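Local atomic coordinates of Pyrsv_gp04 (Pyrobaculum spherical virus, PDB entry 2VXZ), a protein that is of unknown function but probably binds DNA and acts as a transcriptional regulator of a spherical virus that infects archaea. Residues Cys24-Leu29 against Val62-Leu67; Thr55-Gly60 against Leu67-Tyr72; Arg81-Leu86 against Lys136-Glu141; Leu100-Ile105 against Ala121-Ile126; Lys112-Ile117 against Ser129-Leu134. One frame throughout, in Å; residues are numbered along the deposited sequence. Where two conformers were deposited one is given.

Contact 1. Residues Cys24-Leu29 against Val62-Leu67; sequences CKTTSL and VALVCL
C24 meets V65 and C66 at the start of a short antiparallel pairing. Its CA approaches V65 O at 3.3 Å, a CA-H...O contact. C24 and C66 form a disulfide seen in this protein. Both cysteines were modelled in two conformers, so the separation of their sulfurs in any one pair is doubtful. Next comes a hydrogen-bonded pair of residues. K25 N gives to V65 O at 3.1 Å, and V65 N gives to K25 O at 2.8 Å. V65 CG2 meets T27 OG1 at 3.8 Å. In T26, chi1 of 68° puts CG2 beside the backbone N, on the side of L64 and V62, 3.9 Å from L64 CD2. Its OG1 turns to S28 OG. T26 is also the N-cap of helix 27-34. A water joins T27 N to A63 O. Strand 25-26 thus edges the small sheet of a winged-helix domain. The two backbone bonds of K25 and V65 set the pairing, and the C24-C66 disulfide, when formed, ties the same end of the two strands covalently.

Contact 2. Residues Thr55-Gly60 against Leu67-Tyr72; sequences TRVAFG and LSMDQY
V57 is the middle of this contact and meets M69 and Y72 with different branches. Its CG2 touches SE of M69, a selenomethionine, at 3.4 Å. Its CG1 lies over one face of the Y72 ring, 3.8 Å from the ring centroid and 20° off the normal, a CH-pi contact. V57 has CG1 anti to the backbone N (chi1 -180°), which sends the two methyls to separate partners. The M69 chain bends at chi2 and chi3, and this brings SE back over the strand. F59 adds a second aromatic touch: Y72 OH lies at the edge of the F59 ring, near its plane, 3.6 Å from CD1. The T55 end is looser and partly exposed to solvent. T55 CG2 stays 4.0 Å from SE of M69, and T55 OG1 only nears S68 CA at 4.3 Å. No hydrogen bond crosses between the segments. S68 instead caps its own helix, with OG accepting from Q71 N at 2.9 Å. Strand 55-59 pairs with strand 62-66 in the winged-helix sheet. Helix 69-89 lies against it here, while F59 reaches on to F130 and H133 of helix 125-139.

Contact 3. Residues Arg81-Leu86 against Lys136-Glu141; sequences REVERL and KMIYGE
V83 of helix 69-89 packs on I138 and Y139 near the end of helix 125-139. This is a helix-helix contact in the transcriptional regulator domain, whose family belongs to the helix-turn-helix clan. I138 holds CG1 beside the backbone N (chi1 -59°) and is extended at the next bond (chi2 167°). This carries CD1 out to V83, 3.8 Å from V83 CB and about as far from V83 CG1. The two side chains meet at a slant. CG2, the other branch of I138, takes a different job. It sits over the centre of the neighbouring Y139 ring, 3.4 Å above its plane, and so backs that ring from one face. Y139 has its ring turned beside the backbone N (chi1 -60°), and its far end reaches helix 69-89. V83 CG1 comes to the edge of this ring, 4.1 Å from OH. E84 CG approaches the same OH less closely. The main polar partner of E84 is R156, through OE2. V83 also touches L100 of helix 97-106. A water bridges the two helices beside the ring, donating to E84 OE2 at 3.1 Å and lying 2.6 Å from Y139 OH.

Contact 4. Residues Leu100-Ile105 against Ala121-Ile126; sequences LHDLII and AHRTAI
R123 points two nitrogens at a single atom, ND1 of H101. NE gives at 3.1 Å and NH2 at 3.3 Å, and the NE bond is the straighter at 161°. ND1 lies in the guanidinium plane, but the two flat groups are 84° apart. NH2 meets the imidazole near its plane, whereas NE is tilted out of it. NH2 does double duty, because it also makes a salt bridge to D102 OD1 at 3.0 Å. It comes to that oxygen on its anti side, somewhat out of the carboxylate plane. A water accepts from R123 NH1 and gives a weak bond to the same OD1. On its other side H101 NE2 is hydrogen-bonded to I120 O, so both ring nitrogens are engaged. This is consistent with a neutral ring that carries its proton on NE2. A bend at chi3 (-54°) turns the guanidinium to H101 and D102. I105 CD1 lies 4.2 Å from R123 NH2. T124 follows as the N-cap of helix 125-139, the last helix of the modelled chain. The whole is a side-on arginine grip with a salt bridge, tying the inverse gamma turn centred on R123, in the loop before helix 125-139, to helix 97-106.

Contact 5. Residues Lys112-Ile117 against Ser129-Leu134; sequences KFFSSI and SFLNHL
F114 offers the edge of its ring to helix 125-139. CD2 of L134 comes in near the plane of that ring, 3.8 Å from CE2, and the two side chains approach from opposite directions. L134 has CG anti to the backbone N (chi1 -177°), which sends its CD2 methyl across. F130 meets F114 edge to edge, with F114 CD2 and F130 CE2 4.4 Å apart. L131 CD2 is a looser neighbour of F114 CE2. I117 CG2 reaches F130 CZ at 4.5 Å, so the fit at this end is light. All five residues are buried, and no hydrogen bond crosses. This is helix-to-helix apolar packing near the centre of the chain, in the region of the regulator family; helices 69-89 and 97-106 also contribute. F114 is in touch with I104 of helix 97-106. F113 stands behind F114, with its CD2 3.9 Å above one face of the F114 ring. I117 CD1 in turn covers a face of the F113 ring. F113 O accepts from S116 OG at 2.6 Å and from S116 N at 3.2 Å. Farther out, F130 touches V62, I117 touches L64, and the I117 backbone bonds to that of T26.

From the N terminus, contact 1 closes the first loop, bringing 24-29 to 62-67 round the two helices between them and strand 55-59. Contact 2 crosses it, since 55-60 lies within that loop and 67-72 runs beyond; they share L67 and the small sheet. Helix 69-89 then leads out of the winged-helix part. Contact 3 closes a long loop from this helix to the end of helix 125-139. Contacts 4 and 5 both fall within that loop and cross each other, tying helices 97-106 and 108-115 to 125-139 and the loop before it. Contact 1 touches contact 5, and contact 2 touches contacts 3 and 5, so the winged-helix part is joined to the C-terminal helices.

Contact 1. Residues Cys24-Leu29 against Val62-Leu67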
# COMPACT_ATOMS: atom_id res chain seq x y z
N CYS A 24 6.09 -5.20 2.69
CA CYS A 24 5.51 -5.25 1.35
C CYS A 24 5.55 -3.89 0.69
O CYS A 24 5.45 -2.87 1.35
CB CYS A 24 4.06 -5.71 1.40
SG CYS A 24 3.75 -6.94 2.64
N LYS A 25 5.68 -3.90 -0.63
CA LYS A 25 5.74 -2.68 -1.39
C LYS A 25 5.01 -2.85 -2.69
O LYS A 25 4.94 -3.96 -3.22
CB LYS A 25 7.20 -2.32 -1.67
CG LYS A 25 7.99 -2.13 -0.38
CD LYS A 25 9.39 -1.66 -0.63
CE LYS A 25 10.00 -1.06 0.63
NZ LYS A 25 9.89 -1.95 1.81
N THR A 26 4.47 -1.76 -3.21
CA THR A 26 3.89 -1.78 -4.55
C THR A 26 5.01 -1.84 -5.59
O THR A 26 6.12 -1.39 -5.34
CB THR A 26 3.05 -0.54 -4.83
OG1 THR A 26 3.89 0.63 -4.90
CG2 THR A 26 2.00 -0.36 -3.74
N THR A 27 4.68 -2.38 -6.76
CA THR A 27 5.59 -2.35 -7.90
C THR A 27 6.03 -0.91 -8.21
O THR A 27 7.20 -0.68 -8.53
CB THR A 27 4.95 -3.01 -9.14
OG1 THR A 27 4.56 -4.35 -8.80
CG2 THR A 27 5.92 -3.05 -10.31
N SER A 28 5.13 0.06 -8.09
CA SER A 28 5.52 1.46 -8.33
C SER A 28 6.63 1.94 -7.40
O SER A 28 7.53 2.65 -7.83
CB SER A 28 4.33 2.41 -8.26
OG SER A 28 3.65 2.27 -7.04
N LEU A 29 6.57 1.55 -6.13
CA LEU A 29 7.61 1.95 -5.19
C LEU A 29 8.91 1.24 -5.51
O LEU A 29 9.98 1.87 -5.50
CB LEU A 29 7.19 1.68 -3.75
CG LEU A 29 8.18 2.14 -2.68
CD1 LEU A 29 8.53 3.63 -2.81
CD2 LEU A 29 7.62 1.85 -1.28
N VAL A 62 -3.92 -1.47 -7.33
CA VAL A 62 -2.47 -1.71 -7.22
C VAL A 62 -2.24 -3.15 -6.77
O VAL A 62 -3.13 -3.79 -6.23
CB VAL A 62 -1.77 -0.76 -6.19
CG1 VAL A 62 -2.31 0.67 -6.27
CG2 VAL A 62 -1.89 -1.29 -4.77
N ALA A 63 -1.03 -3.64 -7.01
CA ALA A 63 -0.64 -4.96 -6.53
C ALA A 63 0.44 -4.76 -5.46
O ALA A 63 1.36 -3.98 -5.64
CB ALA A 63 -0.12 -5.81 -7.67
N LEU A 64 0.29 -5.44 -4.33
CA LEU A 64 1.34 -5.42 -3.32
C LEU A 64 2.24 -6.62 -3.52
O LEU A 64 1.74 -7.74 -3.68
CB LEU A 64 0.76 -5.42 -1.90
CG LEU A 64 0.21 -4.08 -1.42
CD1 LEU A 64 -0.71 -4.28 -0.24
CD2 LEU A 64 1.32 -3.12 -1.07
N VAL A 65 3.55 -6.38 -3.51
CA VAL A 65 4.55 -7.45 -3.61
C VAL A 65 5.04 -7.76 -2.20
O VAL A 65 5.50 -6.87 -1.50
CB VAL A 65 5.73 -7.03 -4.50
CG1 VAL A 65 6.74 -8.18 -4.66
CG2 VAL A 65 5.20 -6.58 -5.84
N CYS A 66 4.91 -9.03 -1.81
CA CYS A 66 5.17 -9.47 -0.44
C CYS A 66 6.06 -10.72 -0.43
O CYS A 66 5.94 -11.56 -1.33
CB CYS A 66 3.84 -9.78 0.26
SG CYS A 66 2.41 -8.73 -0.19
N LEU A 67 6.90 -10.86 0.58
CA LEU A 67 7.72 -12.08 0.74
C LEU A 67 6.87 -13.28 1.16
O LEU A 67 7.25 -14.43 0.95
CB LEU A 67 8.82 -11.88 1.78
CG LEU A 67 9.87 -10.81 1.50
CD1 LEU A 67 10.84 -10.73 2.67
CD2 LEU A 67 10.61 -11.09 0.18
O HOH W 1 2.09 -3.15 -8.01

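Contact 2. Residues Thr55-Gly60 against Leu67-Tyr72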
# COMPACT_ATOMS: atom_id res chain seq x y z
N THR A 55 4.94 -13.07 -3.28
CA THR A 55 3.54 -13.22 -3.61
C THR A 55 3.01 -11.86 -4.03
O THR A 55 3.37 -10.84 -3.44
CB THR A 55 2.71 -13.68 -2.38
OG1 THR A 55 3.35 -14.79 -1.74
CG2 THR A 55 1.31 -14.08 -2.81
N ARG A 56 2.14 -11.83 -5.04
CA ARG A 56 1.46 -10.60 -5.43
C ARG A 56 0.06 -10.62 -4.88
O ARG A 56 -0.69 -11.55 -5.15
CB ARG A 56 1.39 -10.46 -6.95
CG ARG A 56 2.73 -10.27 -7.61
CD ARG A 56 2.58 -10.19 -9.13
NE ARG A 56 2.13 -8.86 -9.55
CZ ARG A 56 0.94 -8.58 -10.09
NH1 ARG A 56 0.02 -9.51 -10.28
NH2 ARG A 56 0.68 -7.32 -10.43
N VAL A 57 -0.29 -9.60 -4.11
CA VAL A 57 -1.62 -9.49 -3.54
C VAL A 57 -2.30 -8.27 -4.11
O VAL A 57 -1.79 -7.15 -4.02
CB VAL A 57 -1.55 -9.40 -2.01
CG1 VAL A 57 -2.95 -9.28 -1.42
CG2 VAL A 57 -0.84 -10.62 -1.46
N ALA A 58 -3.46 -8.49 -4.73
CA ALA A 58 -4.25 -7.40 -5.28
C ALA A 58 -4.78 -6.56 -4.13
O ALA A 58 -5.32 -7.08 -3.16
CB ALA A 58 -5.41 -7.95 -6.12
N PHE A 59 -4.60 -5.25 -4.24
CA PHE A 59 -5.06 -4.32 -3.22
C PHE A 59 -5.75 -3.18 -3.94
O PHE A 59 -5.20 -2.08 -4.10
CB PHE A 59 -3.90 -3.84 -2.36
CG PHE A 59 -4.33 -3.22 -1.06
CD1 PHE A 59 -4.42 -4.00 0.09
CD2 PHE A 59 -4.63 -1.87 -0.99
CE1 PHE A 59 -4.81 -3.44 1.29
CE2 PHE A 59 -5.03 -1.30 0.22
CZ PHE A 59 -5.12 -2.08 1.36
N GLY A 60 -6.97 -3.47 -4.39
CA GLY A 60 -7.70 -2.57 -5.27
C GLY A 60 -7.08 -2.64 -6.64
O GLY A 60 -6.91 -3.72 -7.20
N LEU A 67 6.90 -10.86 0.58
CA LEU A 67 7.72 -12.08 0.74
C LEU A 67 6.87 -13.28 1.16
O LEU A 67 7.25 -14.43 0.95
CB LEU A 67 8.82 -11.88 1.78
CG LEU A 67 9.87 -10.81 1.50
CD1 LEU A 67 10.84 -10.73 2.67
CD2 LEU A 67 10.61 -11.09 0.18
N SER A 68 5.73 -13.01 1.79
CA SER A 68 4.83 -14.06 2.25
C SER A 68 3.47 -13.46 2.57
O SER A 68 3.35 -12.24 2.70
CB SER A 68 5.39 -14.70 3.51
OG SER A 68 5.39 -13.79 4.60
N MSE A 69 2.46 -14.31 2.70
CA MSE A 69 1.16 -13.86 3.13
C MSE A 69 1.18 -13.42 4.58
O MSE A 69 0.45 -12.51 4.93
CB MSE A 69 0.07 -14.91 2.87
CG MSE A 69 -0.25 -15.07 1.39
SE MSE A 69 -0.81 -13.41 0.52
CE MSE A 69 -2.54 -13.23 1.36
N ASP A 70 2.04 -14.01 5.40
CA ASP A 70 2.26 -13.48 6.75
C ASP A 70 2.75 -12.04 6.72
O ASP A 70 2.33 -11.23 7.54
CB ASP A 70 3.28 -14.31 7.52
CG ASP A 70 2.68 -15.53 8.17
OD1 ASP A 70 1.48 -15.83 7.95
OD2 ASP A 70 3.41 -16.18 8.94
N GLN A 71 3.67 -11.73 5.80
CA GLN A 71 4.19 -10.37 5.72
C GLN A 71 3.07 -9.42 5.29
O GLN A 71 3.00 -8.27 5.75
CB GLN A 71 5.36 -10.26 4.74
CG GLN A 71 6.10 -8.94 4.86
CD GLN A 71 7.13 -8.71 3.77
OE1 GLN A 71 6.84 -8.91 2.58
NE2 GLN A 71 8.32 -8.30 4.16
N TYR A 72 2.21 -9.90 4.39
CA TYR A 72 1.04 -9.13 3.96
C TYR A 72 0.14 -8.84 5.14
O TYR A 72 -0.26 -7.70 5.32
CB TYR A 72 0.25 -9.84 2.85
CG TYR A 72 -1.07 -9.16 2.54
CD1 TYR A 72 -1.09 -7.98 1.82
CD2 TYR A 72 -2.28 -9.69 2.98
CE1 TYR A 72 -2.29 -7.34 1.52
CE2 TYR A 72 -3.49 -9.05 2.69
CZ TYR A 72 -3.48 -7.87 1.96
OH TYR A 72 -4.65 -7.20 1.66

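Contact 3. Residues Arg81-Leu86 against Lys136-Glu141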
# COMPACT_ATOMS: atom_id res chain seq x y z
N ARG A 81 -3.93 -0.06 11.96
CA ARG A 81 -3.60 0.64 13.20
C ARG A 81 -3.34 2.13 12.96
O ARG A 81 -3.76 2.97 13.76
CB ARG A 81 -2.40 0.01 13.91
CG ARG A 81 -2.69 -1.37 14.49
CD ARG A 81 -1.59 -1.82 15.44
NE ARG A 81 -0.29 -1.87 14.78
CZ ARG A 81 0.23 -2.92 14.15
NH1 ARG A 81 -0.43 -4.08 14.06
NH2 ARG A 81 1.42 -2.81 13.59
N GLU A 82 -2.65 2.44 11.86
CA GLU A 82 -2.37 3.83 11.52
C GLU A 82 -3.64 4.59 11.19
O GLU A 82 -3.83 5.68 11.68
CB GLU A 82 -1.37 3.95 10.37
CG GLU A 82 0.05 3.57 10.76
CD GLU A 82 0.69 4.57 11.69
OE1 GLU A 82 0.90 5.72 11.28
OE2 GLU A 82 0.98 4.21 12.85
N VAL A 83 -4.51 4.01 10.34
CA VAL A 83 -5.79 4.66 10.04
C VAL A 83 -6.58 4.89 11.33
O VAL A 83 -7.10 5.98 11.58
CB VAL A 83 -6.64 3.86 9.02
CG1 VAL A 83 -8.05 4.50 8.86
CG2 VAL A 83 -5.91 3.78 7.67
N GLU A 84 -6.66 3.87 12.18
CA GLU A 84 -7.47 3.98 13.39
C GLU A 84 -6.88 4.96 14.38
O GLU A 84 -7.63 5.65 15.08
CB GLU A 84 -7.67 2.61 14.03
CG GLU A 84 -8.49 1.68 13.13
CD GLU A 84 -9.15 0.59 13.90
OE1 GLU A 84 -8.43 -0.34 14.32
OE2 GLU A 84 -10.38 0.68 14.08
N ARG A 85 -5.55 5.07 14.42
CA ARG A 85 -4.90 6.10 15.25
C ARG A 85 -5.27 7.51 14.78
O ARG A 85 -5.60 8.39 15.60
CB ARG A 85 -3.38 5.94 15.27
CG ARG A 85 -2.69 6.98 16.15
CD ARG A 85 -1.21 6.77 16.23
NE ARG A 85 -0.59 6.85 14.92
CZ ARG A 85 -0.29 7.99 14.29
NH1 ARG A 85 -0.52 9.17 14.83
NH2 ARG A 85 0.27 7.92 13.10
N LEU A 86 -5.21 7.73 13.47
CA LEU A 86 -5.56 9.03 12.91
C LEU A 86 -7.05 9.36 13.14
O LEU A 86 -7.41 10.51 13.39
CB LEU A 86 -5.21 9.09 11.43
CG LEU A 86 -3.74 8.96 11.06
CD1 LEU A 86 -3.57 8.84 9.52
CD2 LEU A 86 -2.91 10.11 11.63
N LYS A 136 -12.49 0.59 2.99
CA LYS A 136 -13.57 -0.39 2.83
C LYS A 136 -13.27 -1.66 3.63
O LYS A 136 -14.19 -2.33 4.15
CB LYS A 136 -13.75 -0.69 1.35
CG LYS A 136 -15.12 -1.10 0.93
CD LYS A 136 -15.19 -1.12 -0.59
CE LYS A 136 -16.40 -0.36 -1.09
NZ LYS A 136 -16.55 -0.49 -2.57
N MSE A 137 -11.99 -2.02 3.73
CA MSE A 137 -11.58 -3.19 4.52
C MSE A 137 -11.84 -3.00 6.01
O MSE A 137 -12.14 -3.96 6.72
CB MSE A 137 -10.10 -3.50 4.32
CG MSE A 137 -9.80 -4.03 2.97
SE MSE A 137 -7.88 -4.29 2.78
CE MSE A 137 -7.48 -4.85 4.55
N ILE A 138 -11.72 -1.75 6.47
CA ILE A 138 -11.86 -1.42 7.88
C ILE A 138 -13.32 -1.19 8.30
O ILE A 138 -13.75 -1.66 9.36
CB ILE A 138 -11.03 -0.18 8.25
CG1 ILE A 138 -9.54 -0.39 7.94
CG2 ILE A 138 -11.22 0.16 9.72
CD1 ILE A 138 -8.71 0.88 7.99
N TYR A 139 -14.06 -0.46 7.46
CA TYR A 139 -15.37 0.10 7.82
C TYR A 139 -16.52 -0.49 6.99
O TYR A 139 -17.69 -0.16 7.22
CB TYR A 139 -15.35 1.64 7.67
CG TYR A 139 -14.31 2.31 8.57
CD1 TYR A 139 -14.46 2.31 9.94
CD2 TYR A 139 -13.18 2.91 8.03
CE1 TYR A 139 -13.51 2.90 10.76
CE2 TYR A 139 -12.22 3.48 8.85
CZ TYR A 139 -12.39 3.47 10.21
OH TYR A 139 -11.44 4.02 11.06
N GLY A 140 -16.21 -1.36 6.04
CA GLY A 140 -17.24 -1.94 5.17
C GLY A 140 -17.67 -0.98 4.08
O GLY A 140 -17.02 0.05 3.86
N GLU A 141 -18.77 -1.30 3.41
CA GLU A 141 -19.24 -0.49 2.29
C GLU A 141 -19.59 0.92 2.73
O GLU A 141 -20.15 1.12 3.80
CB GLU A 141 -20.46 -1.12 1.63
CG GLU A 141 -20.20 -2.48 1.05
CD GLU A 141 -19.23 -2.44 -0.09
OE1 GLU A 141 -19.31 -1.52 -0.92
OE2 GLU A 141 -18.37 -3.34 -0.16
O HOH W 2 -11.71 3.48 13.64

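Contact 4. Residues Leu100-Ile105 against Ala121-Ile126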
# COMPACT_ATOMS: atom_id res chain seq x y z
N LEU A 100 -8.47 11.01 4.45
CA LEU A 100 -7.45 10.11 4.98
C LEU A 100 -6.10 10.44 4.38
O LEU A 100 -5.11 10.49 5.08
CB LEU A 100 -7.82 8.65 4.71
CG LEU A 100 -6.79 7.62 5.16
CD1 LEU A 100 -6.54 7.72 6.67
CD2 LEU A 100 -7.23 6.20 4.76
N HIS A 101 -6.06 10.68 3.06
CA HIS A 101 -4.81 11.09 2.45
C HIS A 101 -4.24 12.32 3.16
O HIS A 101 -3.04 12.37 3.49
CB HIS A 101 -4.94 11.39 0.95
CG HIS A 101 -3.63 11.68 0.29
ND1 HIS A 101 -3.27 12.94 -0.14
CD2 HIS A 101 -2.58 10.87 0.01
CE1 HIS A 101 -2.06 12.89 -0.68
NE2 HIS A 101 -1.62 11.65 -0.59
N ASP A 102 -5.10 13.31 3.40
CA ASP A 102 -4.66 14.54 4.03
C ASP A 102 -4.14 14.27 5.44
O ASP A 102 -3.11 14.83 5.83
CB ASP A 102 -5.78 15.56 4.08
CG ASP A 102 -5.28 16.99 4.01
OD1 ASP A 102 -4.58 17.35 3.04
OD2 ASP A 102 -5.58 17.75 4.94
N LEU A 103 -4.82 13.42 6.20
CA LEU A 103 -4.34 13.11 7.56
C LEU A 103 -3.00 12.38 7.53
O LEU A 103 -2.13 12.62 8.38
CB LEU A 103 -5.36 12.30 8.37
CG LEU A 103 -6.64 13.03 8.76
CD1 LEU A 103 -7.63 12.05 9.31
CD2 LEU A 103 -6.33 14.15 9.79
N ILE A 104 -2.82 11.50 6.55
CA ILE A 104 -1.57 10.75 6.42
C ILE A 104 -0.41 11.68 6.09
O ILE A 104 0.59 11.65 6.78
CB ILE A 104 -1.68 9.65 5.37
CG1 ILE A 104 -2.58 8.53 5.86
CG2 ILE A 104 -0.32 9.10 5.00
CD1 ILE A 104 -3.00 7.56 4.73
N ILE A 105 -0.54 12.52 5.08
CA ILE A 105 0.62 13.32 4.65
C ILE A 105 1.00 14.41 5.66
O ILE A 105 2.16 14.85 5.68
CB ILE A 105 0.47 13.92 3.22
CG1 ILE A 105 -0.72 14.88 3.15
CG2 ILE A 105 0.41 12.81 2.18
CD1 ILE A 105 -0.91 15.52 1.79
N ALA A 121 2.96 10.97 -1.78
CA ALA A 121 3.14 12.42 -1.62
C ALA A 121 2.01 13.24 -2.23
O ALA A 121 1.59 14.23 -1.66
CB ALA A 121 4.48 12.86 -2.22
N HIS A 122 1.55 12.80 -3.40
CA HIS A 122 0.58 13.55 -4.19
C HIS A 122 -0.77 12.84 -4.20
O HIS A 122 -0.83 11.61 -4.19
CB HIS A 122 1.12 13.73 -5.62
CG HIS A 122 2.41 14.48 -5.67
ND1 HIS A 122 2.51 15.80 -5.29
CD2 HIS A 122 3.66 14.10 -6.02
CE1 HIS A 122 3.75 16.21 -5.43
NE2 HIS A 122 4.48 15.19 -5.87
N ARG A 123 -1.84 13.62 -4.19
CA ARG A 123 -3.20 13.06 -4.19
C ARG A 123 -3.59 12.70 -5.61
O ARG A 123 -4.13 13.51 -6.37
CB ARG A 123 -4.19 14.05 -3.58
CG ARG A 123 -5.58 13.47 -3.38
CD ARG A 123 -6.39 14.35 -2.45
NE ARG A 123 -5.63 14.54 -1.23
CZ ARG A 123 -5.79 15.52 -0.36
NH1 ARG A 123 -6.76 16.40 -0.52
NH2 ARG A 123 -4.99 15.60 0.69
N THR A 124 -3.28 11.47 -5.98
CA THR A 124 -3.56 10.97 -7.31
C THR A 124 -4.77 10.05 -7.27
O THR A 124 -5.18 9.57 -6.20
CB THR A 124 -2.37 10.20 -7.86
OG1 THR A 124 -2.15 9.05 -7.03
CG2 THR A 124 -1.12 11.08 -7.91
N ALA A 125 -5.32 9.78 -8.44
CA ALA A 125 -6.40 8.80 -8.57
C ALA A 125 -5.98 7.45 -7.99
O ALA A 125 -6.75 6.79 -7.31
CB ALA A 125 -6.80 8.63 -10.03
N ILE A 126 -4.73 7.07 -8.27
CA ILE A 126 -4.19 5.80 -7.81
C ILE A 126 -4.16 5.71 -6.29
O ILE A 126 -4.64 4.72 -5.74
CB ILE A 126 -2.77 5.56 -8.36
CG1 ILE A 126 -2.85 5.28 -9.86
CG2 ILE A 126 -2.09 4.38 -7.63
CD1 ILE A 126 -1.49 5.28 -10.55
O HOH W 3 -6.42 18.66 1.52

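Contact 5. Residues Lys112-Ile117 against Ser129-Leu134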
# COMPACT_ATOMS: atom_id res chain seq x y z
N LYS A 112 5.64 8.58 6.92
CA LYS A 112 6.81 7.71 6.83
C LYS A 112 6.40 6.26 6.57
O LYS A 112 6.98 5.60 5.72
CB LYS A 112 7.65 7.78 8.10
CG LYS A 112 8.91 6.92 8.07
CD LYS A 112 9.70 7.03 9.35
CE LYS A 112 10.69 5.87 9.53
NZ LYS A 112 11.82 5.94 8.57
N PHE A 113 5.41 5.79 7.32
CA PHE A 113 4.94 4.41 7.17
C PHE A 113 4.37 4.16 5.78
O PHE A 113 4.80 3.25 5.07
CB PHE A 113 3.89 4.10 8.23
CG PHE A 113 3.33 2.71 8.12
CD1 PHE A 113 4.11 1.61 8.41
CD2 PHE A 113 2.01 2.51 7.73
CE1 PHE A 113 3.58 0.32 8.31
CE2 PHE A 113 1.49 1.24 7.64
CZ PHE A 113 2.26 0.15 7.91
N PHE A 114 3.39 4.96 5.38
CA PHE A 114 2.75 4.74 4.08
C PHE A 114 3.71 4.96 2.90
O PHE A 114 3.62 4.26 1.91
CB PHE A 114 1.45 5.56 3.94
CG PHE A 114 0.27 4.93 4.63
CD1 PHE A 114 -0.09 5.30 5.91
CD2 PHE A 114 -0.47 3.94 4.00
CE1 PHE A 114 -1.16 4.72 6.55
CE2 PHE A 114 -1.56 3.35 4.64
CZ PHE A 114 -1.90 3.74 5.92
N SER A 115 4.63 5.92 3.00
CA SER A 115 5.53 6.18 1.87
C SER A 115 6.55 5.05 1.68
O SER A 115 7.15 4.93 0.60
CB SER A 115 6.25 7.52 2.03
OG SER A 115 7.14 7.46 3.10
N SER A 116 6.72 4.21 2.70
CA SER A 116 7.56 3.02 2.57
C SER A 116 6.82 1.84 1.91
O SER A 116 7.42 0.77 1.70
CB SER A 116 8.14 2.61 3.93
OG SER A 116 7.15 2.13 4.82
N ILE A 117 5.53 2.02 1.60
CA ILE A 117 4.70 1.00 0.94
C ILE A 117 4.36 1.39 -0.51
O ILE A 117 4.36 0.55 -1.41
CB ILE A 117 3.34 0.81 1.70
CG1 ILE A 117 3.56 0.46 3.17
CG2 ILE A 117 2.46 -0.26 1.00
CD1 ILE A 117 2.29 0.53 4.04
N SER A 129 -7.70 5.48 -4.79
CA SER A 129 -8.26 4.14 -4.96
C SER A 129 -7.66 3.17 -3.93
O SER A 129 -8.37 2.33 -3.36
CB SER A 129 -7.99 3.65 -6.39
OG SER A 129 -8.58 2.39 -6.63
N PHE A 130 -6.36 3.29 -3.69
CA PHE A 130 -5.66 2.47 -2.70
C PHE A 130 -6.24 2.72 -1.30
O PHE A 130 -6.58 1.80 -0.58
CB PHE A 130 -4.16 2.79 -2.72
CG PHE A 130 -3.35 2.08 -1.68
CD1 PHE A 130 -2.82 0.82 -1.93
CD2 PHE A 130 -3.10 2.66 -0.45
CE1 PHE A 130 -2.06 0.16 -0.98
CE2 PHE A 130 -2.33 2.02 0.49
CZ PHE A 130 -1.81 0.76 0.24
N LEU A 131 -6.32 3.99 -0.92
CA LEU A 131 -6.85 4.35 0.40
C LEU A 131 -8.36 4.02 0.55
O LEU A 131 -8.83 3.67 1.64
CB LEU A 131 -6.60 5.84 0.67
CG LEU A 131 -5.13 6.21 0.86
CD1 LEU A 131 -5.00 7.71 0.98
CD2 LEU A 131 -4.51 5.53 2.07
N ASN A 132 -9.10 4.11 -0.56
CA ASN A 132 -10.50 3.70 -0.57
C ASN A 132 -10.62 2.21 -0.26
O ASN A 132 -11.48 1.80 0.50
CB ASN A 132 -11.14 3.98 -1.93
CG ASN A 132 -12.62 3.73 -1.94
OD1 ASN A 132 -13.35 4.34 -1.17
ND2 ASN A 132 -13.09 2.84 -2.83
N HIS A 133 -9.74 1.41 -0.87
CA HIS A 133 -9.75 -0.02 -0.63
C HIS A 133 -9.48 -0.34 0.84
O HIS A 133 -10.13 -1.20 1.44
CB HIS A 133 -8.72 -0.71 -1.53
CG HIS A 133 -8.79 -2.20 -1.47
ND1 HIS A 133 -9.74 -2.92 -2.16
CD2 HIS A 133 -8.06 -3.09 -0.77
CE1 HIS A 133 -9.56 -4.21 -1.91
NE2 HIS A 133 -8.56 -4.33 -1.06
N LEU A 134 -8.52 0.38 1.42
CA LEU A 134 -8.16 0.24 2.83
C LEU A 134 -9.35 0.61 3.71
O LEU A 134 -9.67 -0.10 4.69
CB LEU A 134 -6.94 1.12 3.16
CG LEU A 134 -6.36 1.07 4.58
CD1 LEU A 134 -6.03 -0.36 5.03
CD2 LEU A 134 -5.12 1.97 4.70